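Valine-pyruvate aminotransferase (Salmonella typhimurium, PDB 3G7Q) catalyses the pyridoxal 5'-phosphate-dependent transfer of an amino group from L-valine to pyruvate, and is probably involved in alanine biosynthesis. Local coordinates at residues I101-G106 with C258-A263; A135-G140 with C185-T190; K347-T352 with R412-G417. All blocks are in the same frame, centred on the assembly; numbering follows the deposited sequence. Where two conformers were deposited one is given.

Contact 1. Residues I101-G106 with C258-A263; sequences IALTNG and CGIIIA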
ATOM      1  N   ILE A 101       3.325 -17.748   2.459  1.00 30.71           N
ATOM      2  CA  ILE A 101       3.620 -16.380   2.874  1.00 33.06           C
ATOM      3  C   ILE A 101       3.265 -15.343   1.794  1.00 35.79           C
ATOM      4  O   ILE A 101       3.544 -15.555   0.608  1.00 35.28           O
ATOM      5  CB  ILE A 101       5.108 -16.232   3.204  1.00 34.01           C
ATOM      6  CG1 ILE A 101       5.572 -17.356   4.168  1.00 33.16           C
ATOM      7  CG2 ILE A 101       5.378 -14.870   3.804  1.00 34.57           C
ATOM      8  CD1 ILE A 101       7.028 -17.207   4.635  1.00 34.38           C
ATOM      9  N   ALA A 102       2.628 -14.254   2.220  1.00 35.60           N
ATOM     10  CA  ALA A 102       2.299 -13.115   1.336  1.00 36.51           C
ATOM     11  C   ALA A 102       2.768 -11.846   2.035  1.00 37.37           C
ATOM     12  O   ALA A 102       2.750 -11.755   3.273  1.00 32.55           O
ATOM     13  CB  ALA A 102       0.800 -13.071   1.057  1.00 36.07           C
ATOM     14  N   LEU A 103       3.225 -10.861   1.265  1.00 35.03           N
ATOM     15  CA  LEU A 103       3.673  -9.601   1.823  1.00 36.83           C
ATOM     16  C   LEU A 103       2.678  -8.515   1.453  1.00 36.97           C
ATOM     17  O   LEU A 103       2.061  -8.583   0.392  1.00 36.88           O
ATOM     18  CB  LEU A 103       5.045  -9.238   1.280  1.00 39.50           C
ATOM     19  CG  LEU A 103       6.148 -10.278   1.433  1.00 47.36           C
ATOM     20  CD1 LEU A 103       7.441  -9.757   0.823  1.00 46.36           C
ATOM     21  CD2 LEU A 103       6.331 -10.619   2.912  1.00 42.73           C
ATOM     22  N   THR A 104       2.513  -7.522   2.326  1.00 37.52           N
ATOM     23  CA  THR A 104       1.604  -6.411   2.088  1.00 39.30           C
ATOM     24  C   THR A 104       2.316  -5.140   2.540  1.00 39.03           C
ATOM     25  O   THR A 104       3.422  -5.207   3.050  1.00 35.92           O
ATOM     26  CB  THR A 104       0.306  -6.536   2.915  1.00 40.97           C
ATOM     27  OG1 THR A 104       0.638  -6.409   4.305  1.00 40.50           O
ATOM     28  CG2 THR A 104      -0.429  -7.883   2.648  1.00 44.54           C
ATOM     29  N   ASN A 105       1.612  -4.022   2.390  0.70 41.62           N
ATOM     30  CA  ASN A 105       2.059  -2.686   2.773  0.70 44.55           C
ATOM     31  C   ASN A 105       2.047  -2.466   4.277  0.70 45.63           C
ATOM     32  O   ASN A 105       2.545  -1.454   4.768  0.70 46.01           O
ATOM     33  CB  ASN A 105       1.113  -1.657   2.122  0.70 46.72           C
ATOM     34  CG  ASN A 105       1.724  -0.279   2.010  0.70 53.53           C
ATOM     35  OD1 ASN A 105       1.131   0.714   2.433  0.70 62.76           O
ATOM     36  ND2 ASN A 105       2.918  -0.212   1.452  0.70 56.42           N
ATOM     37  N   GLY A 106       1.453  -3.400   5.015  1.00 45.88           N
ATOM     38  CA  GLY A 106       1.352  -3.321   6.465  1.00 46.13           C
ATOM     39  C   GLY A 106       0.183  -4.105   7.023  1.00 48.88           C
ATOM     40  O   GLY A 106      -0.592  -4.718   6.283  1.00 45.54           O
ATOM     41  N   CYS A 258       6.121  -3.052   5.472  1.00 51.47           N
ATOM     42  CA  CYS A 258       6.224  -4.467   5.230  1.00 49.51           C
ATOM     43  C   CYS A 258       5.410  -5.356   6.179  1.00 46.56           C
ATOM     44  O   CYS A 258       5.862  -5.697   7.273  1.00 50.46           O
ATOM     45  CB  CYS A 258       7.686  -4.851   5.260  1.00 47.87           C
ATOM     46  SG  CYS A 258       7.919  -6.428   4.540  1.00 56.72           S
ATOM     47  N   GLY A 259       4.205  -5.692   5.734  1.00 43.19           N
ATOM     48  CA  GLY A 259       3.301  -6.601   6.421  1.00 41.61           C
ATOM     49  C   GLY A 259       3.511  -8.010   5.880  1.00 40.66           C
ATOM     50  O   GLY A 259       3.855  -8.200   4.706  1.00 40.49           O
ATOM     51  N   ILE A 260       3.331  -9.009   6.740  1.00 35.39           N
ATOM     52  CA  ILE A 260       3.547 -10.392   6.369  1.00 35.06           C
ATOM     53  C   ILE A 260       2.325 -11.204   6.758  1.00 35.08           C
ATOM     54  O   ILE A 260       1.812 -11.023   7.858  1.00 35.99           O
ATOM     55  CB  ILE A 260       4.765 -10.935   7.134  1.00 35.59           C
ATOM     56  CG1 ILE A 260       6.034 -10.175   6.732  1.00 42.27           C
ATOM     57  CG2 ILE A 260       4.936 -12.427   6.916  1.00 36.50           C
ATOM     58  CD1 ILE A 260       7.189 -10.340   7.713  1.00 43.25           C
ATOM     59  N   ILE A 261       1.854 -12.082   5.884  1.00 33.42           N
ATOM     60  CA  ILE A 261       0.726 -12.957   6.203  1.00 32.52           C
ATOM     61  C   ILE A 261       1.190 -14.383   6.034  1.00 33.82           C
ATOM     62  O   ILE A 261       1.771 -14.743   4.997  1.00 33.10           O
ATOM     63  CB  ILE A 261      -0.494 -12.735   5.304  1.00 34.95           C
ATOM     64  CG1 ILE A 261      -1.059 -11.327   5.487  1.00 36.26           C
ATOM     65  CG2 ILE A 261      -1.586 -13.758   5.587  1.00 34.65           C
ATOM     66  CD1 ILE A 261      -2.091 -10.970   4.396  1.00 38.10           C
ATOM     67  N   ILE A 262       0.927 -15.204   7.043  1.00 31.62           N
ATOM     68  CA  ILE A 262       1.285 -16.631   7.002  1.00 32.31           C
ATOM     69  C   ILE A 262      -0.022 -17.395   7.052  1.00 31.75           C
ATOM     70  O   ILE A 262      -0.800 -17.210   7.979  1.00 33.08           O
ATOM     71  CB  ILE A 262       2.242 -16.981   8.163  1.00 35.13           C
ATOM     72  CG1 ILE A 262       3.537 -16.162   8.015  1.00 36.07           C
ATOM     73  CG2 ILE A 262       2.575 -18.475   8.184  1.00 33.21           C
ATOM     74  CD1 ILE A 262       4.267 -16.021   9.258  1.00 44.69           C
ATOM     75  N   ALA A 263      -0.259 -18.252   6.062  1.00 31.20           N
ATOM     76  CA  ALA A 263      -1.527 -18.984   5.954  1.00 32.79           C
ATOM     77  C   ALA A 263      -1.383 -20.162   5.027  1.00 32.68           C
ATOM     78  O   ALA A 263      -0.329 -20.330   4.399  1.00 33.91           O
ATOM     79  CB  ALA A 263      -2.639 -18.037   5.451  1.00 32.24           C
TER
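Residues Ile101-Thr104 and Gly259-Ile262 pair as antiparallel strands at one border of the seven-stranded mixed sheet of this class I aminotransferase. Strand 101-104 is outermost within the chain. Strand 259-262 lies between it and strand 242-247. Two hydrogen-bonded pairs hold the strands together. Ala102 N donates to Ile261 O at 2.9 Å, and Ile261 N returns a bond to Ala102 O; both donors lie in the carbonyl plane. The Thr104-Gly259 pair differs. Its bonds are also short, with Thr104 N 2.8 Å from Gly259 O, but each donor sits above the plane of its carbonyl.

Ile260 lies alongside Ile101 and Leu103. Ile260 CG2 meets Ile101 CG2 at 4.0 Å, and Ile260 CG1 meets Leu103 CD2 at 3.9 Å. Helix 77-92 packs over this face through Leu81, Leu84 and Leu88. On the other face, under helix 107-118, the Thr104 and Ile261 side chains cross at about a right angle, with Thr104 CG2 3.9 Å from Ile261 CD1. Thr104 OG1 (chi1 66°) lies 3.4 Å from Gly259 CA and donates to Gly106 O at 2.9 Å.

On its other edge strand 259-262 bonds strand 242-247, through Ile260 to Met246 and Ile262 to Leu244. Gly106 is the N-cap of helix 107-118, whose start, as in this family, probably faces the cofactor phosphate. The threonine hydroxyl thus ties the strand pair to the turn into that helix.

Contact 2. Residues A135-G140 with C185-T190; sequences APEYIG and CVSRPT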
ATOM      1  N   ALA A 135     -12.913  -8.546  22.742  1.00 33.40           N
ATOM      2  CA  ALA A 135     -12.825  -7.089  22.634  1.00 33.26           C
ATOM      3  C   ALA A 135     -12.263  -6.568  23.960  1.00 33.12           C
ATOM      4  O   ALA A 135     -12.486  -7.188  24.989  1.00 34.69           O
ATOM      5  CB  ALA A 135     -14.187  -6.509  22.356  1.00 33.94           C
ATOM      6  N   PRO A 136     -11.568  -5.413  23.964  1.00 31.87           N
ATOM      7  CA  PRO A 136     -11.289  -4.506  22.859  1.00 33.24           C
ATOM      8  C   PRO A 136     -10.117  -4.916  21.961  1.00 32.41           C
ATOM      9  O   PRO A 136      -9.151  -5.542  22.413  1.00 31.58           O
ATOM     10  CB  PRO A 136     -10.963  -3.187  23.570  1.00 33.82           C
ATOM     11  CG  PRO A 136     -10.358  -3.622  24.830  1.00 32.43           C
ATOM     12  CD  PRO A 136     -10.997  -4.911  25.224  1.00 33.81           C
ATOM     13  N   GLU A 137     -10.238  -4.545  20.695  0.50 33.12           N
ATOM     14  CA  GLU A 137      -9.251  -4.797  19.661  0.50 34.28           C
ATOM     15  C   GLU A 137      -9.029  -3.501  18.911  0.50 35.02           C
ATOM     16  O   GLU A 137      -9.916  -2.650  18.858  0.50 35.99           O
ATOM     17  CB  GLU A 137      -9.760  -5.861  18.684  0.50 34.11           C
ATOM     18  CG  GLU A 137      -9.637  -7.293  19.167  0.50 32.28           C
ATOM     19  CD  GLU A 137      -8.192  -7.807  19.173  0.50 32.41           C
ATOM     20  OE1 GLU A 137      -7.287  -7.083  18.713  0.50 26.86           O
ATOM     21  OE2 GLU A 137      -7.968  -8.932  19.653  0.50 31.22           O
ATOM     22  N   TYR A 138      -7.841  -3.333  18.357  1.00 35.12           N
ATOM     23  CA  TYR A 138      -7.526  -2.159  17.561  1.00 39.89           C
ATOM     24  C   TYR A 138      -8.082  -2.198  16.136  1.00 44.45           C
ATOM     25  O   TYR A 138      -8.625  -1.207  15.666  1.00 45.49           O
ATOM     26  CB  TYR A 138      -6.011  -1.953  17.509  1.00 45.84           C
ATOM     27  CG  TYR A 138      -5.594  -0.973  16.441  1.00 50.96           C
ATOM     28  CD1 TYR A 138      -5.798   0.383  16.616  1.00 61.19           C
ATOM     29  CD2 TYR A 138      -5.011  -1.404  15.255  1.00 54.60           C
ATOM     30  CE1 TYR A 138      -5.435   1.302  15.642  1.00 65.64           C
ATOM     31  CE2 TYR A 138      -4.648  -0.489  14.261  1.00 57.76           C
ATOM     32  CZ  TYR A 138      -4.864   0.865  14.467  1.00 62.54           C
ATOM     33  OH  TYR A 138      -4.528   1.810  13.510  1.00 65.64           O
ATOM     34  N   ILE A 139      -7.963  -3.306  15.427  1.00 48.42           N
ATOM     35  CA  ILE A 139      -8.434  -3.269  14.013  1.00 55.72           C
ATOM     36  C   ILE A 139      -9.905  -2.800  13.873  1.00 58.48           C
ATOM     37  O   ILE A 139     -10.260  -2.085  12.913  1.00 59.87           O
ATOM     38  CB  ILE A 139      -8.151  -4.604  13.249  1.00 57.70           C
ATOM     39  CG1 ILE A 139      -8.373  -4.399  11.737  1.00 60.48           C
ATOM     40  CG2 ILE A 139      -8.969  -5.754  13.823  1.00 59.31           C
ATOM     41  CD1 ILE A 139      -7.485  -3.291  11.116  1.00 61.92           C
ATOM     42  N   GLY A 140     -10.746  -3.168  14.840  1.00 60.99           N
ATOM     43  CA  GLY A 140     -12.122  -2.659  14.886  1.00 62.58           C
ATOM     44  C   GLY A 140     -12.116  -1.130  14.971  1.00 63.89           C
ATOM     45  O   GLY A 140     -12.884  -0.456  14.272  1.00 64.42           O
ATOM     46  N   CYS A 185     -11.099 -13.247  14.813  0.50 31.62           N
ATOM     47  CA  CYS A 185      -9.909 -12.412  14.798  0.50 31.87           C
ATOM     48  C   CYS A 185      -9.457 -11.984  16.188  0.50 30.91           C
ATOM     49  O   CYS A 185     -10.247 -11.449  16.952  0.50 31.53           O
ATOM     50  CB  CYS A 185     -10.207 -11.180  13.955  0.50 32.28           C
ATOM     51  SG  CYS A 185      -8.763 -10.183  13.626  0.50 34.16           S
ATOM     52  N   VAL A 186      -8.182 -12.213  16.502  1.00 29.93           N
ATOM     53  CA  VAL A 186      -7.595 -11.829  17.778  1.00 31.96           C
ATOM     54  C   VAL A 186      -6.196 -11.273  17.494  1.00 34.14           C
ATOM     55  O   VAL A 186      -5.653 -11.457  16.413  1.00 33.02           O
ATOM     56  CB  VAL A 186      -7.475 -13.001  18.770  1.00 32.96           C
ATOM     57  CG1 VAL A 186      -8.818 -13.549  19.143  1.00 34.50           C
ATOM     58  CG2 VAL A 186      -6.581 -14.108  18.200  1.00 32.49           C
ATOM     59  N   SER A 187      -5.635 -10.548  18.444  1.00 36.58           N
ATOM     60  CA  SER A 187      -4.250 -10.068  18.339  1.00 35.75           C
ATOM     61  C   SER A 187      -3.547 -10.640  19.560  1.00 36.54           C
ATOM     62  O   SER A 187      -4.216 -11.004  20.541  1.00 35.33           O
ATOM     63  CB  SER A 187      -4.177  -8.546  18.296  1.00 38.37           C
ATOM     64  OG  SER A 187      -4.830  -7.993  19.435  1.00 39.68           O
ATOM     65  N   ARG A 188      -2.212 -10.757  19.514  1.00 32.92           N
ATOM     66  CA  ARG A 188      -1.470 -11.318  20.636  1.00 33.25           C
ATOM     67  C   ARG A 188       0.003 -10.977  20.558  1.00 32.99           C
ATOM     68  O   ARG A 188       0.711 -11.535  19.716  1.00 33.35           O
ATOM     69  CB  ARG A 188      -1.613 -12.850  20.645  1.00 32.49           C
ATOM     70  CG  ARG A 188      -1.204 -13.546  21.918  1.00 34.26           C
ATOM     71  CD  ARG A 188      -1.230 -15.049  21.709  1.00 35.86           C
ATOM     72  NE  ARG A 188      -1.322 -15.793  22.951  1.00 30.75           N
ATOM     73  CZ  ARG A 188      -0.822 -17.019  23.152  1.00 32.68           C
ATOM     74  NH1 ARG A 188      -0.116 -17.635  22.206  1.00 34.95           N
ATOM     75  NH2 ARG A 188      -0.984 -17.625  24.308  1.00 32.08           N
ATOM     76  N   PRO A 189       0.488 -10.038  21.390  1.00 32.65           N
ATOM     77  CA  PRO A 189      -0.209  -9.169  22.358  1.00 32.04           C
ATOM     78  C   PRO A 189      -1.114  -8.179  21.658  1.00 31.21           C
ATOM     79  O   PRO A 189      -0.957  -7.892  20.464  1.00 31.70           O
ATOM     80  CB  PRO A 189       0.912  -8.402  23.057  1.00 33.08           C
ATOM     81  CG  PRO A 189       2.188  -9.175  22.739  1.00 35.09           C
ATOM     82  CD  PRO A 189       1.942  -9.816  21.402  1.00 32.31           C
ATOM     83  N   THR A 190      -2.049  -7.629  22.425  1.00 30.13           N
ATOM     84  CA  THR A 190      -3.096  -6.787  21.864  1.00 29.90           C
ATOM     85  C   THR A 190      -2.913  -5.280  22.016  1.00 30.37           C
ATOM     86  O   THR A 190      -2.485  -4.801  23.061  1.00 30.88           O
ATOM     87  CB  THR A 190      -4.429  -7.156  22.561  1.00 31.21           C
ATOM     88  OG1 THR A 190      -4.718  -8.540  22.337  1.00 33.78           O
ATOM     89  CG2 THR A 190      -5.610  -6.282  22.066  1.00 30.22           C
TER
HETATM   90  O   HOH W   1     -10.829 -10.559  19.632  1.00 33.75           O
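Glu137 CG lies beside its backbone N (chi1 -79°), and the chain then bends at chi2 (-72°), which brings the carboxylate up to Ser187 at the end of strand 181-187. Ser187 meets it with OG set between its own N and carbonyl carbon (chi1 56°). Glu137 has two modelled conformers, and in one of them Ser187 OG donates to Glu137 OE1 at 2.7 Å, using the syn lone pair of that oxygen. Ser187 N adds a weak bond to Glu137 OE2 at 3.1 Å. One residue thus grips both oxygens and limits the rotation of the carboxylate. Glu137 OE2 also lies 3.5 Å from Val186 CA. A water donates to Glu137 OE2 at 3.3 Å and to Cys185 O at 2.9 Å, adding a water-mediated link to the strand at Cys185.

Thr190 closes the site with its methyl. Thr190 CG2 stands 3.6 Å from Pro136 O and 3.8 Å from Glu137 OE1. The buried carboxylate is thus met by the Ser187 donors, the water and the Thr190 methyl. Cis peptide bonds precede Pro136 and Pro189. Backbone bonds from Val186 and Arg188 join the strand end to Asp219 of the adjacent strand 216-219.

Thr190 leads directly into Asn191, the first residue of the Asn-Pro-Thr-Gly sequence found in many class I aminotransferases. Tyr138, beside Glu137, touches Asn191. The position is consistent with the cofactor side of the fold, at the carboxyl ends of the parallel strands.

Contact 3. Residues K347-T352 with R412-G417; sequences KDLPIT and RAWREG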
ATOM      1  N   LYS A 347     -12.263   3.198  37.036  1.00 29.21           N
ATOM      2  CA  LYS A 347     -13.453   2.421  37.437  1.00 31.19           C
ATOM      3  C   LYS A 347     -14.527   3.290  38.080  1.00 31.80           C
ATOM      4  O   LYS A 347     -14.247   4.058  38.974  1.00 35.17           O
ATOM      5  CB  LYS A 347     -13.093   1.218  38.329  1.00 34.50           C
ATOM      6  CG  LYS A 347     -14.301   0.330  38.705  1.00 35.60           C
ATOM      7  CD  LYS A 347     -13.903  -1.044  39.298  1.00 35.63           C
ATOM      8  CE  LYS A 347     -15.158  -1.912  39.565  1.00 40.45           C
ATOM      9  NZ  LYS A 347     -16.021  -1.293  40.601  1.00 45.88           N
ATOM     10  N   ASP A 348     -15.735   3.184  37.537  1.00 34.30           N
ATOM     11  CA  ASP A 348     -16.898   3.948  38.001  1.00 35.65           C
ATOM     12  C   ASP A 348     -16.730   5.480  37.860  1.00 36.74           C
ATOM     13  O   ASP A 348     -17.425   6.239  38.547  1.00 36.84           O
ATOM     14  CB  ASP A 348     -17.287   3.560  39.444  1.00 37.34           C
ATOM     15  CG  ASP A 348     -17.553   2.077  39.594  1.00 36.43           C
ATOM     16  OD1 ASP A 348     -18.137   1.453  38.681  1.00 42.51           O
ATOM     17  OD2 ASP A 348     -17.153   1.534  40.621  1.00 44.86           O
ATOM     18  N   LEU A 349     -15.830   5.940  36.983  1.00 32.07           N
ATOM     19  CA  LEU A 349     -15.673   7.377  36.733  1.00 30.46           C
ATOM     20  C   LEU A 349     -17.063   7.962  36.523  1.00 28.85           C
ATOM     21  O   LEU A 349     -17.877   7.410  35.766  1.00 28.88           O
ATOM     22  CB  LEU A 349     -14.834   7.620  35.466  1.00 29.69           C
ATOM     23  CG  LEU A 349     -14.356   9.048  35.179  1.00 28.89           C
ATOM     24  CD1 LEU A 349     -13.406   9.507  36.286  1.00 29.50           C
ATOM     25  CD2 LEU A 349     -13.658   9.131  33.800  1.00 28.37           C
ATOM     26  N   PRO A 350     -17.393   9.083  37.203  1.00 29.00           N
ATOM     27  CA  PRO A 350     -18.750   9.626  37.042  1.00 28.47           C
ATOM     28  C   PRO A 350     -18.995  10.524  35.820  1.00 26.23           C
ATOM     29  O   PRO A 350     -20.023  11.206  35.751  1.00 25.75           O
ATOM     30  CB  PRO A 350     -18.962  10.415  38.354  1.00 30.36           C
ATOM     31  CG  PRO A 350     -17.630  10.816  38.752  1.00 31.84           C
ATOM     32  CD  PRO A 350     -16.624   9.836  38.192  1.00 30.29           C
ATOM     33  N   ILE A 351     -18.047  10.536  34.890  1.00 26.19           N
ATOM     34  CA  ILE A 351     -18.179  11.182  33.611  1.00 25.93           C
ATOM     35  C   ILE A 351     -17.632  10.183  32.600  1.00 26.63           C
ATOM     36  O   ILE A 351     -16.958   9.232  32.989  1.00 26.13           O
ATOM     37  CB  ILE A 351     -17.390  12.531  33.473  1.00 25.30           C
ATOM     38  CG1 ILE A 351     -15.871  12.356  33.578  1.00 28.12           C
ATOM     39  CG2 ILE A 351     -17.947  13.601  34.472  1.00 26.85           C
ATOM     40  CD1 ILE A 351     -15.121  13.619  33.173  1.00 27.19           C
ATOM     41  N   THR A 352     -17.937  10.393  31.322  1.00 27.56           N
ATOM     42  CA  THR A 352     -17.372   9.503  30.291  1.00 26.67           C
ATOM     43  C   THR A 352     -15.951   9.904  29.918  1.00 27.51           C
ATOM     44  O   THR A 352     -15.534  11.044  30.102  1.00 26.91           O
ATOM     45  CB  THR A 352     -18.194   9.531  29.012  1.00 26.35           C
ATOM     46  OG1 THR A 352     -18.060  10.818  28.400  1.00 27.76           O
ATOM     47  CG2 THR A 352     -19.669   9.223  29.284  1.00 27.90           C
ATOM     48  N   ARG A 412     -10.922  16.183  39.616  1.00 27.52           N
ATOM     49  CA  ARG A 412     -11.979  17.150  39.352  1.00 27.72           C
ATOM     50  C   ARG A 412     -13.322  16.456  39.071  1.00 26.27           C
ATOM     51  O   ARG A 412     -14.346  16.880  39.599  1.00 27.09           O
ATOM     52  CB  ARG A 412     -11.628  18.055  38.172  1.00 28.61           C
ATOM     53  CG  ARG A 412     -12.668  19.113  37.878  1.00 33.65           C
ATOM     54  CD  ARG A 412     -12.316  19.924  36.644  1.00 37.43           C
ATOM     55  NE  ARG A 412     -11.057  20.635  36.799  1.00 51.52           N
ATOM     56  N   ALA A 413     -13.316  15.422  38.228  1.00 27.27           N
ATOM     57  CA  ALA A 413     -14.551  14.679  37.892  1.00 29.71           C
ATOM     58  C   ALA A 413     -15.214  14.098  39.157  1.00 28.96           C
ATOM     59  O   ALA A 413     -16.420  14.203  39.364  1.00 27.08           O
ATOM     60  CB  ALA A 413     -14.236  13.561  36.877  1.00 28.20           C
ATOM     61  N   TRP A 414     -14.409  13.481  40.012  1.00 27.68           N
ATOM     62  CA  TRP A 414     -14.927  12.898  41.260  1.00 28.24           C
ATOM     63  C   TRP A 414     -15.389  13.959  42.254  1.00 30.86           C
ATOM     64  O   TRP A 414     -16.300  13.731  43.031  1.00 29.21           O
ATOM     65  CB  TRP A 414     -13.887  11.992  41.907  1.00 30.36           C
ATOM     66  CG  TRP A 414     -13.741  10.652  41.263  1.00 30.62           C
ATOM     67  CD1 TRP A 414     -12.819  10.284  40.336  1.00 31.15           C
ATOM     68  CD2 TRP A 414     -14.572   9.518  41.472  1.00 34.49           C
ATOM     69  NE1 TRP A 414     -12.989   8.971  39.988  1.00 29.48           N
ATOM     70  CE2 TRP A 414     -14.061   8.472  40.671  1.00 34.53           C
ATOM     71  CE3 TRP A 414     -15.698   9.272  42.281  1.00 42.23           C
ATOM     72  CZ2 TRP A 414     -14.635   7.195  40.642  1.00 39.08           C
ATOM     73  CZ3 TRP A 414     -16.282   8.002  42.249  1.00 41.27           C
ATOM     74  CH2 TRP A 414     -15.737   6.976  41.431  1.00 42.09           C
ATOM     75  N   ARG A 415     -14.798  15.150  42.194  1.00 29.98           N
ATOM     76  CA  ARG A 415     -15.147  16.217  43.109  1.00 32.12           C
ATOM     77  C   ARG A 415     -16.368  17.001  42.676  1.00 30.08           C
ATOM     78  O   ARG A 415     -17.217  17.310  43.500  1.00 33.75           O
ATOM     79  CB  ARG A 415     -13.961  17.173  43.189  1.00 31.57           C
ATOM     80  CG  ARG A 415     -14.076  18.317  44.151  1.00 38.79           C
ATOM     81  CD  ARG A 415     -12.772  19.167  44.154  1.00 41.48           C
ATOM     82  NE  ARG A 415     -12.591  19.952  42.912  1.00 50.02           N
ATOM     83  CZ  ARG A 415     -11.568  19.861  42.042  1.00 53.34           C
ATOM     84  NH1 ARG A 415     -10.521  19.080  42.255  1.00 41.45           N
ATOM     85  NH2 ARG A 415     -11.549  20.637  40.967  1.00 56.51           N
ATOM     86  N   GLU A 416     -16.446  17.308  41.384  0.80 28.01           N
ATOM     87  CA  GLU A 416     -17.484  18.197  40.880  0.80 27.80           C
ATOM     88  C   GLU A 416     -18.084  17.858  39.513  0.80 27.84           C
ATOM     89  O   GLU A 416     -18.824  18.668  38.979  0.80 25.66           O
ATOM     90  CB  GLU A 416     -16.914  19.630  40.820  0.80 30.05           C
ATOM     91  CG  GLU A 416     -15.735  19.802  39.853  0.80 31.24           C
ATOM     92  CD  GLU A 416     -15.344  21.256  39.574  0.80 33.05           C
ATOM     93  OE1 GLU A 416     -15.481  22.089  40.490  0.80 37.40           O
ATOM     94  OE2 GLU A 416     -14.870  21.551  38.439  0.80 40.43           O
ATOM     95  N   GLY A 417     -17.849  16.664  38.984  1.00 27.69           N
ATOM     96  CA  GLY A 417     -18.339  16.314  37.652  1.00 29.16           C
ATOM     97  C   GLY A 417     -17.651  17.052  36.518  1.00 30.15           C
ATOM     98  O   GLY A 417     -18.211  17.199  35.414  1.00 28.24           O
ATOM     99  OXT GLY A 417     -16.491  17.503  36.662  1.00 30.00           O
TER
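Pro350 lies over one face of the Trp414 indole. Pro350 CD sits 3.9 Å from the centroid of the six-membered ring of Trp414, 15° off the normal, which makes a CH-pi contact. The same proline ring also touches the helix backbone, with Pro350 CG 3.6 Å from Ala413 O. Leu349 CD1 comes obliquely to Trp414 NE1 at 3.8 Å. Two carbonyls meet the far end of the indole. Lys347 O lies at the edge, near the ring plane, 3.6 Å from Trp414 CZ2. Asp348 O approaches Trp414 CH2 obliquely at 3.4 Å. The loop thus meets the indole over one face and at one edge, with further contacts at a slant.

Ile351 packs on Ala413 and on the chain end. Ile351 CG1 stands between the backbone N and the carbonyl carbon (chi1 64°), so that Ile351 CD1 bears on Ala413 CB at 3.8 Å. Ile351 CG2 rests 3.7 Å from Gly417 O, at the carboxylate that ends the chain.

Farther out, polar bonds set the loop and the helix end. Lys347 NZ and Asp348 OD2 form a salt bridge within the loop, and Asp348 N is bonded to Gln386 OE1. Thr352 caps helix 353-362 through OG1 to Leu355 N. Arg359 of that helix touches Ile351 and pairs with Gly417 OXT. Trp414 has a cation-pi partner in Arg330.

Packing carries the join between the two segments, with carbonyl oxygens set against the indole and alkyl groups. Charge pairing lies around it, and the terminal carboxylate has a charge partner in Arg359.

Overall arrangement
Contacts 1 and 2 belong to the same seven-stranded sheet, with centres 18 Å apart and nearest atoms about 9 Å apart. Residues 135-140 and 185-190 both fall in the chain between the two strands of contact 1. Helix 107-118 packs against both contacts. Both probably border the cofactor region; contact 1 also reaches the second subunit, where Asn105 packs on Ala281 of that chain. Contact 3 is far from both: its centre is 28 Å from that of contact 2 and 44 Å from that of contact 1. It fastens the chain end on the opposite side of the chain's centre from contact 1, with about 14 Å between its nearest atoms and those of contact 2.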